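Local coordinates for EIAV protease (Equine infectious anemia virus, PDB 2FMB), which probably cleaves the viral polyproteins during maturation, as a homodimeric retroviral aspartic protease, at residues Asn21-Thr26 with Val87-Arg92. The protein carries 1 engineered substitution. Sequence-based numbering, arbitrary orientation.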
ATOM      1  N   ASN A  21       1.914 -14.221   8.561  1.00 18.50           N
ATOM      2  CA  ASN A  21       1.609 -13.901   7.159  1.00 20.25           C
ATOM      3  C   ASN A  21       1.551 -12.357   7.128  1.00 19.66           C
ATOM      4  O   ASN A  21       0.832 -11.788   7.965  1.00 21.74           O
ATOM      5  CB  ASN A  21       0.252 -14.328   6.665  1.00 29.65           C
ATOM      6  CG  ASN A  21       0.003 -14.534   5.180  1.00 43.89           C
ATOM      7  OD1 ASN A  21      -0.846 -13.972   4.466  1.00 46.93           O
ATOM      8  ND2 ASN A  21       0.853 -15.389   4.594  1.00 51.23           N
ATOM      9  N   VAL A  22       2.331 -11.760   6.234  1.00 16.73           N
ATOM     10  CA  VAL A  22       2.371 -10.273   6.180  1.00 15.57           C
ATOM     11  C   VAL A  22       2.037  -9.776   4.784  1.00 15.66           C
ATOM     12  O   VAL A  22       2.212 -10.524   3.813  1.00 15.10           O
ATOM     13  CB  VAL A  22       3.771  -9.774   6.586  1.00 16.60           C
ATOM     14  CG1 VAL A  22       4.142 -10.193   8.003  1.00 18.09           C
ATOM     15  CG2 VAL A  22       4.894 -10.272   5.698  1.00 17.78           C
ATOM     16  N   LEU A  23       1.551  -8.536   4.695  1.00 13.73           N
ATOM     17  CA  LEU A  23       1.185  -7.972   3.394  1.00 14.40           C
ATOM     18  C   LEU A  23       2.410  -7.214   2.883  1.00 14.06           C
ATOM     19  O   LEU A  23       2.968  -6.469   3.698  1.00 14.98           O
ATOM     20  CB  LEU A  23       0.018  -6.988   3.485  1.00 13.14           C
ATOM     21  CG  LEU A  23      -0.396  -6.201   2.246  1.00 14.81           C
ATOM     22  CD1 LEU A  23      -0.889  -7.126   1.170  1.00 18.67           C
ATOM     23  CD2 LEU A  23      -1.501  -5.208   2.607  1.00 18.61           C
ATOM     24  N   LEU A  24       2.807  -7.303   1.586  1.00 13.09           N
ATOM     25  CA  LEU A  24       3.993  -6.520   1.114  1.00 12.02           C
ATOM     26  C   LEU A  24       3.348  -5.291   0.427  1.00 12.26           C
ATOM     27  O   LEU A  24       2.625  -5.400  -0.557  1.00 13.78           O
ATOM     28  CB  LEU A  24       4.675  -7.388   0.067  1.00 15.78           C
ATOM     29  CG  LEU A  24       5.080  -8.759   0.706  1.00 16.79           C
ATOM     30  CD1 LEU A  24       5.662  -9.612  -0.431  1.00 16.87           C
ATOM     31  CD2 LEU A  24       6.132  -8.570   1.747  1.00 14.26           C
ATOM     32  N   ASP A  25       3.638  -4.176   1.073  1.00 10.38           N
ATOM     33  CA  ASP A  25       2.953  -2.945   0.706  1.00 11.59           C
ATOM     34  C   ASP A  25       3.798  -1.765   0.287  1.00 12.43           C
ATOM     35  O   ASP A  25       4.382  -1.101   1.160  1.00 14.14           O
ATOM     36  CB  ASP A  25       2.074  -2.574   1.927  1.00 11.91           C
ATOM     37  CG  ASP A  25       1.141  -1.395   1.736  1.00 18.77           C
ATOM     38  OD1 ASP A  25       1.065  -0.851   0.634  1.00 16.26           O
ATOM     39  OD2 ASP A  25       0.552  -1.025   2.751  1.00 23.64           O
ATOM     40  N   THR A  26       3.870  -1.606  -1.043  1.00 12.43           N
ATOM     41  CA  THR A  26       4.725  -0.500  -1.545  1.00 13.21           C
ATOM     42  C   THR A  26       4.135   0.863  -1.184  1.00 14.19           C
ATOM     43  O   THR A  26       4.905   1.819  -1.276  1.00 15.82           O
ATOM     44  CB  THR A  26       4.940  -0.555  -3.049  1.00 11.91           C
ATOM     45  OG1 THR A  26       3.626  -0.549  -3.629  1.00 11.16           O
ATOM     46  CG2 THR A  26       5.572  -1.902  -3.436  1.00 14.06           C
ATOM     47  N   VAL A  87      -4.089  -5.666   9.339  1.00 22.11           N
ATOM     48  CA  VAL A  87      -3.147  -6.708   8.925  1.00 20.89           C
ATOM     49  C   VAL A  87      -1.711  -6.238   9.159  1.00 17.19           C
ATOM     50  O   VAL A  87      -1.447  -5.043   9.363  1.00 17.60           O
ATOM     51  CB  VAL A  87      -3.450  -6.967   7.438  1.00 27.30           C
ATOM     52  CG1 VAL A  87      -3.059  -5.723   6.640  1.00 22.80           C
ATOM     53  CG2 VAL A  87      -2.775  -8.193   6.882  1.00 30.81           C
ATOM     54  N   THR A  88      -0.744  -7.135   9.241  1.00 14.92           N
ATOM     55  CA  THR A  88       0.635  -6.698   9.500  1.00 13.32           C
ATOM     56  C   THR A  88       1.187  -6.399   8.092  1.00 14.98           C
ATOM     57  O   THR A  88       0.960  -7.213   7.175  1.00 15.73           O
ATOM     58  CB  THR A  88       1.475  -7.817  10.097  1.00 16.91           C
ATOM     59  OG1 THR A  88       1.059  -7.822  11.494  1.00 16.09           O
ATOM     60  CG2 THR A  88       2.976  -7.553  10.056  1.00 12.93           C
ATOM     61  N   ILE A  89       1.820  -5.223   8.077  1.00 14.19           N
ATOM     62  CA  ILE A  89       2.338  -4.786   6.741  1.00 14.14           C
ATOM     63  C   ILE A  89       3.824  -4.561   6.784  1.00 11.22           C
ATOM     64  O   ILE A  89       4.392  -3.993   7.724  1.00 14.97           O
ATOM     65  CB  ILE A  89       1.634  -3.403   6.542  1.00 19.94           C
ATOM     66  CG1 ILE A  89       0.141  -3.701   6.269  1.00 20.52           C
ATOM     67  CG2 ILE A  89       2.179  -2.694   5.321  1.00 26.54           C
ATOM     68  CD1 ILE A  89      -0.622  -2.423   6.047  1.00 32.10           C
ATOM     69  N   LEU A  90       4.489  -5.055   5.739  1.00 12.95           N
ATOM     70  CA  LEU A  90       5.892  -4.774   5.559  1.00 13.41           C
ATOM     71  C   LEU A  90       5.915  -3.610   4.517  1.00 13.95           C
ATOM     72  O   LEU A  90       5.468  -3.816   3.397  1.00 15.21           O
ATOM     73  CB  LEU A  90       6.579  -5.972   4.927  1.00 17.46           C
ATOM     74  CG  LEU A  90       7.465  -6.768   5.887  1.00 27.73           C
ATOM     75  CD1 LEU A  90       6.815  -6.878   7.247  1.00 26.38           C
ATOM     76  CD2 LEU A  90       7.894  -8.119   5.334  1.00 24.62           C
ATOM     77  N   GLY A  91       6.404  -2.478   4.954  1.00 12.60           N
ATOM     78  CA  GLY A  91       6.460  -1.291   4.094  1.00 15.74           C
ATOM     79  C   GLY A  91       7.843  -1.160   3.454  1.00 15.55           C
ATOM     80  O   GLY A  91       8.711  -2.012   3.578  1.00 13.80           O
ATOM     81  N   ARG A  92       8.092   0.013   2.880  1.00 12.02           N
ATOM     82  CA  ARG A  92       9.305   0.272   2.130  1.00 14.23           C
ATOM     83  C   ARG A  92      10.595   0.114   2.879  1.00 16.17           C
ATOM     84  O   ARG A  92      11.644  -0.233   2.272  1.00 18.04           O
ATOM     85  CB  ARG A  92       9.189   1.652   1.422  1.00 15.25           C
ATOM     86  CG  ARG A  92       8.078   1.674   0.349  1.00 12.51           C
ATOM     87  CD  ARG A  92       8.206   2.995  -0.487  1.00 11.63           C
ATOM     88  NE  ARG A  92       7.906   4.178   0.328  1.00 15.13           N
ATOM     89  CZ  ARG A  92       8.798   4.971   0.895  1.00 20.74           C
ATOM     90  NH1 ARG A  92      10.130   4.827   0.776  1.00 17.92           N
ATOM     91  NH2 ARG A  92       8.449   5.992   1.678  1.00 20.74           N
TER
HETATM   92  O   HOH W   1       5.279   4.344  -0.251  1.00 17.02           O
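Thr-26 O approaches the rim of the Arg-92 guanidinium, not far out of its plane, and a water in that plane joins the two, donating to Thr-26 O and accepting from Arg-92 NE at 2.7 Å. The bend of the arginine chain at chi3 (-67°) brings NE round to this water, while Arg-92 CG and CD both pack 3.6 Å from Thr-26 O. NH2 forms a salt bridge with Asp-29, and NH1 is hydrogen-bonded to Leu-5 O of the second subunit. The other flat group, the Asp-25 carboxylate, has the CG2 methyl of Ile-89 beside it, 3.5 Å from OD2 and 3.4 Å from Asp-25 CB. CG of the aspartate stands anti to the backbone N (chi1 -174°), which carries the carboxylate to the inhibitor: OD2 is hydrogen-bonded to a ligand oxygen, while OD1 takes the N-H of Gly-27.

The two strands run parallel, Leu-23 beside Ile-89 and Leu-24 beside Leu-90. Three nearly straight backbone bonds hold them: Leu-23 N to Thr-88 O, Leu-90 N to Leu-23 O (2.9 Å, 171° at the hydrogen) and Asp-25 N to Leu-90 O. On one face Val-22 spreads its two methyls, CG1 onto Thr-88 CG2 at 3.5 Å and CG2 onto Leu-90 CD2 at 3.7 Å; Leu-24 runs alongside Leu-90, their CD2 methyls 4.0 Å apart. Leu-23 and Ile-89 occupy the other face. Thr-26 OG1 is hydrogen-bonded to Leu-24 O of the second subunit, whose own Thr-26 OG1 in return meets Leu-24 O and Thr-26 N here: the "fireman's grip" between the catalytic Asp-Thr-Gly loops of the two subunits, the hallmark of the dimeric retroviral aspartic protease active site.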